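Local coordinates for inositol polyphosphate multikinase alpha (Arabidopsis thaliana, PDB 4FRF), which phosphorylates inositol phosphates with broad specificity, using ATP to convert inositol 1,4,5-trisphosphate to the 1,3,4,5,6-pentakisphosphate, at residues A[82-87]-A[126-131]. Sequence-based numbering, arbitrary orientation.
Sequences KPSVMD and FEVYDH
Phe126 and Met86 face each other as a non-hydrogen-bonded pair of the antiparallel strands 121-130 and 83-90, with Met86 CB 3.6 Å from Phe126 CB. With CG placed between the backbone N and the carbonyl carbon (chi1 64°), the phenylalanine ring leads away from the neighbouring strand, leaving CB as the part of the side chain nearest to Met86. The Met86 chain, bent at its last torsion, brings CE obliquely to the ring, 4.2 Å from Phe126 CD2. Thr155 of helix 149-158 touches both side chains, and Trp137 meets the Phe126 ring edge-to-face.

One step along, Val85 and Glu127 form the hydrogen-bonded pair: Val85 N gives to Glu127 O at 2.9 Å, and Glu127 N returns to Val85 O at 2.8 Å. Their side chains rise on the other face of the sheet, where Glu127, extended, carries OE1 to 4.1 Å from Val85 CG1.

Toward Tyr129 the ladder gives way to a side chain. Tyr129 N makes a weak bond to Ser84 OG (3.2 Å, 130° at the hydrogen), and the same hydroxyl is also hydrogen-bonded to Asn217 ND2. Beyond it the Lys82 chain passes obliquely by the Tyr129 ring, CD 4.3 Å from CZ.

Strand 83-90 is flanked by 121-130 and 209-216, making this pairing part of the central antiparallel sheet of the inositol phosphate kinase fold.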
ATOM      1  N   LYS A  82      -5.507  31.112  13.857  1.00120.94           N
ATOM      2  CA  LYS A  82      -4.524  30.453  14.690  1.00118.15           C
ATOM      3  C   LYS A  82      -4.536  28.975  14.351  1.00113.16           C
ATOM      4  O   LYS A  82      -5.331  28.207  14.902  1.00111.31           O
ATOM      5  CB  LYS A  82      -4.836  30.673  16.170  1.00119.12           C
ATOM      6  CG  LYS A  82      -4.607  32.083  16.610  1.00123.22           C
ATOM      7  CD  LYS A  82      -5.024  32.327  18.063  1.00123.48           C
ATOM      8  CE  LYS A  82      -5.007  33.839  18.405  1.00124.24           C
ATOM      9  NZ  LYS A  82      -3.870  34.569  17.746  1.00123.00           N
ATOM     10  N   PRO A  83      -3.688  28.575  13.400  1.00111.24           N
ATOM     11  CA  PRO A  83      -3.691  27.198  12.951  1.00106.35           C
ATOM     12  C   PRO A  83      -2.558  26.395  13.547  1.00104.75           C
ATOM     13  O   PRO A  83      -1.425  26.865  13.579  1.00106.88           O
ATOM     14  CB  PRO A  83      -3.479  27.337  11.448  1.00106.28           C
ATOM     15  CG  PRO A  83      -2.633  28.579  11.303  1.00109.97           C
ATOM     16  CD  PRO A  83      -2.922  29.456  12.497  1.00113.27           C
ATOM     17  N   SER A  84      -2.872  25.199  14.039  1.00101.90           N
ATOM     18  CA  SER A  84      -1.870  24.152  14.228  1.00 99.58           C
ATOM     19  C   SER A  84      -1.736  23.418  12.911  1.00 97.13           C
ATOM     20  O   SER A  84      -2.734  23.155  12.246  1.00 95.52           O
ATOM     21  CB  SER A  84      -2.304  23.169  15.315  1.00 97.64           C
ATOM     22  OG  SER A  84      -2.439  23.802  16.579  1.00100.72           O
ATOM     23  N   VAL A  85      -0.507  23.081  12.536  1.00 97.41           N
ATOM     24  CA  VAL A  85      -0.242  22.433  11.246  1.00 96.44           C
ATOM     25  C   VAL A  85       0.764  21.257  11.371  1.00 94.56           C
ATOM     26  O   VAL A  85       1.634  21.275  12.234  1.00 95.62           O
ATOM     27  CB  VAL A  85       0.253  23.471  10.200  1.00 98.35           C
ATOM     28  CG1 VAL A  85       1.489  24.155  10.689  1.00101.36           C
ATOM     29  CG2 VAL A  85       0.534  22.804   8.876  1.00 99.41           C
ATOM     30  N   MET A  86       0.604  20.225  10.540  1.00 92.41           N
ATOM     31  CA  MET A  86       1.556  19.087  10.527  1.00 92.11           C
ATOM     32  C   MET A  86       1.818  18.531   9.135  1.00 90.69           C
ATOM     33  O   MET A  86       0.892  18.318   8.362  1.00 88.58           O
ATOM     34  CB  MET A  86       1.095  17.947  11.438  1.00 89.80           C
ATOM     35  CG  MET A  86       2.034  16.735  11.397  1.00 90.55           C
ATOM     36  SD  MET A  86       1.314  15.219  12.064  1.00 92.28           S
ATOM     37  CE  MET A  86       1.866  15.328  13.760  1.00 94.97           C
ATOM     38  N   ASP A  87       3.077  18.237   8.842  1.00 92.21           N
ATOM     39  CA  ASP A  87       3.422  17.727   7.532  1.00 93.62           C
ATOM     40  C   ASP A  87       4.095  16.350   7.571  1.00 93.45           C
ATOM     41  O   ASP A  87       5.193  16.188   8.127  1.00 94.76           O
ATOM     42  CB  ASP A  87       4.254  18.735   6.746  1.00 96.91           C
ATOM     43  CG  ASP A  87       5.710  18.741   7.154  1.00102.73           C
ATOM     44  OD1 ASP A  87       6.017  19.179   8.286  1.00106.71           O
ATOM     45  OD2 ASP A  87       6.560  18.351   6.320  1.00108.46           O
ATOM     46  N   PHE A 126       5.593  19.536  12.778  1.00 93.82           N
ATOM     47  CA  PHE A 126       4.313  20.090  13.115  1.00 93.98           C
ATOM     48  C   PHE A 126       4.551  21.327  13.929  1.00 97.73           C
ATOM     49  O   PHE A 126       5.687  21.597  14.318  1.00100.61           O
ATOM     50  CB  PHE A 126       3.485  19.085  13.914  1.00 92.75           C
ATOM     51  CG  PHE A 126       4.077  18.725  15.254  1.00 95.76           C
ATOM     52  CD1 PHE A 126       3.701  19.400  16.392  1.00 98.49           C
ATOM     53  CD2 PHE A 126       4.930  17.645  15.383  1.00 97.47           C
ATOM     54  CE1 PHE A 126       4.205  19.043  17.622  1.00100.78           C
ATOM     55  CE2 PHE A 126       5.440  17.295  16.620  1.00 99.67           C
ATOM     56  CZ  PHE A 126       5.079  18.006  17.734  1.00100.23           C
ATOM     57  N   GLU A 127       3.489  22.115  14.112  1.00 98.04           N
ATOM     58  CA  GLU A 127       3.482  23.279  14.996  1.00100.89           C
ATOM     59  C   GLU A 127       2.097  23.400  15.639  1.00100.21           C
ATOM     60  O   GLU A 127       1.073  23.349  14.953  1.00 98.94           O
ATOM     61  CB  GLU A 127       3.812  24.548  14.220  1.00103.60           C
ATOM     62  CG  GLU A 127       3.631  25.835  15.027  1.00108.98           C
ATOM     63  CD  GLU A 127       3.768  27.084  14.177  1.00113.01           C
ATOM     64  OE1 GLU A 127       3.314  27.034  13.011  1.00111.54           O
ATOM     65  OE2 GLU A 127       4.313  28.115  14.678  1.00116.04           O
ATOM     66  N   VAL A 128       2.068  23.548  16.955  1.00101.15           N
ATOM     67  CA  VAL A 128       0.834  23.363  17.711  1.00 99.67           C
ATOM     68  C   VAL A 128       0.621  24.479  18.742  1.00104.05           C
ATOM     69  O   VAL A 128       1.575  25.117  19.177  1.00107.93           O
ATOM     70  CB  VAL A 128       0.822  21.975  18.370  1.00 96.44           C
ATOM     71  CG1 VAL A 128       0.049  21.985  19.673  1.00 97.72           C
ATOM     72  CG2 VAL A 128       0.247  20.985  17.418  1.00 91.02           C
ATOM     73  N   TYR A 129      -0.630  24.736  19.109  1.00104.62           N
ATOM     74  CA  TYR A 129      -0.950  25.917  19.923  1.00109.08           C
ATOM     75  C   TYR A 129      -1.534  25.576  21.307  1.00110.85           C
ATOM     76  O   TYR A 129      -2.747  25.420  21.461  1.00110.83           O
ATOM     77  CB  TYR A 129      -1.883  26.858  19.140  1.00109.44           C
ATOM     78  CG  TYR A 129      -2.404  28.034  19.932  1.00112.91           C
ATOM     79  CD1 TYR A 129      -1.553  29.062  20.336  1.00114.97           C
ATOM     80  CD2 TYR A 129      -3.754  28.141  20.246  1.00112.57           C
ATOM     81  CE1 TYR A 129      -2.028  30.126  21.071  1.00117.56           C
ATOM     82  CE2 TYR A 129      -4.239  29.219  20.977  1.00114.63           C
ATOM     83  CZ  TYR A 129      -3.374  30.199  21.384  1.00117.44           C
ATOM     84  OH  TYR A 129      -3.856  31.271  22.090  1.00125.18           O
ATOM     85  N   ASP A 130      -0.663  25.471  22.309  1.00113.59           N
ATOM     86  CA  ASP A 130      -1.088  25.167  23.683  1.00116.39           C
ATOM     87  C   ASP A 130      -2.059  26.229  24.217  1.00119.91           C
ATOM     88  O   ASP A 130      -1.675  27.383  24.430  1.00123.80           O
ATOM     89  CB  ASP A 130       0.139  25.064  24.597  1.00119.43           C
ATOM     90  CG  ASP A 130      -0.207  24.603  26.012  1.00123.48           C
ATOM     91  OD1 ASP A 130      -1.116  25.196  26.649  1.00126.30           O
ATOM     92  OD2 ASP A 130       0.485  23.684  26.511  1.00126.60           O
ATOM     93  N   HIS A 131      -3.308  25.830  24.452  1.00119.08           N
ATOM     94  CA  HIS A 131      -4.355  26.777  24.858  1.00122.17           C
ATOM     95  C   HIS A 131      -4.202  27.263  26.291  1.00127.50           C
ATOM     96  O   HIS A 131      -4.731  28.321  26.657  1.00131.24           O
ATOM     97  CB  HIS A 131      -5.746  26.179  24.650  1.00119.29           C
ATOM     98  CG  HIS A 131      -6.088  25.938  23.213  1.00114.60           C
ATOM     99  ND1 HIS A 131      -7.193  26.496  22.607  1.00113.35           N
ATOM    100  CD2 HIS A 131      -5.456  25.218  22.254  1.00109.60           C
ATOM    101  CE1 HIS A 131      -7.234  26.119  21.340  1.00110.54           C
ATOM    102  NE2 HIS A 131      -6.187  25.350  21.099  1.00107.15           N
TER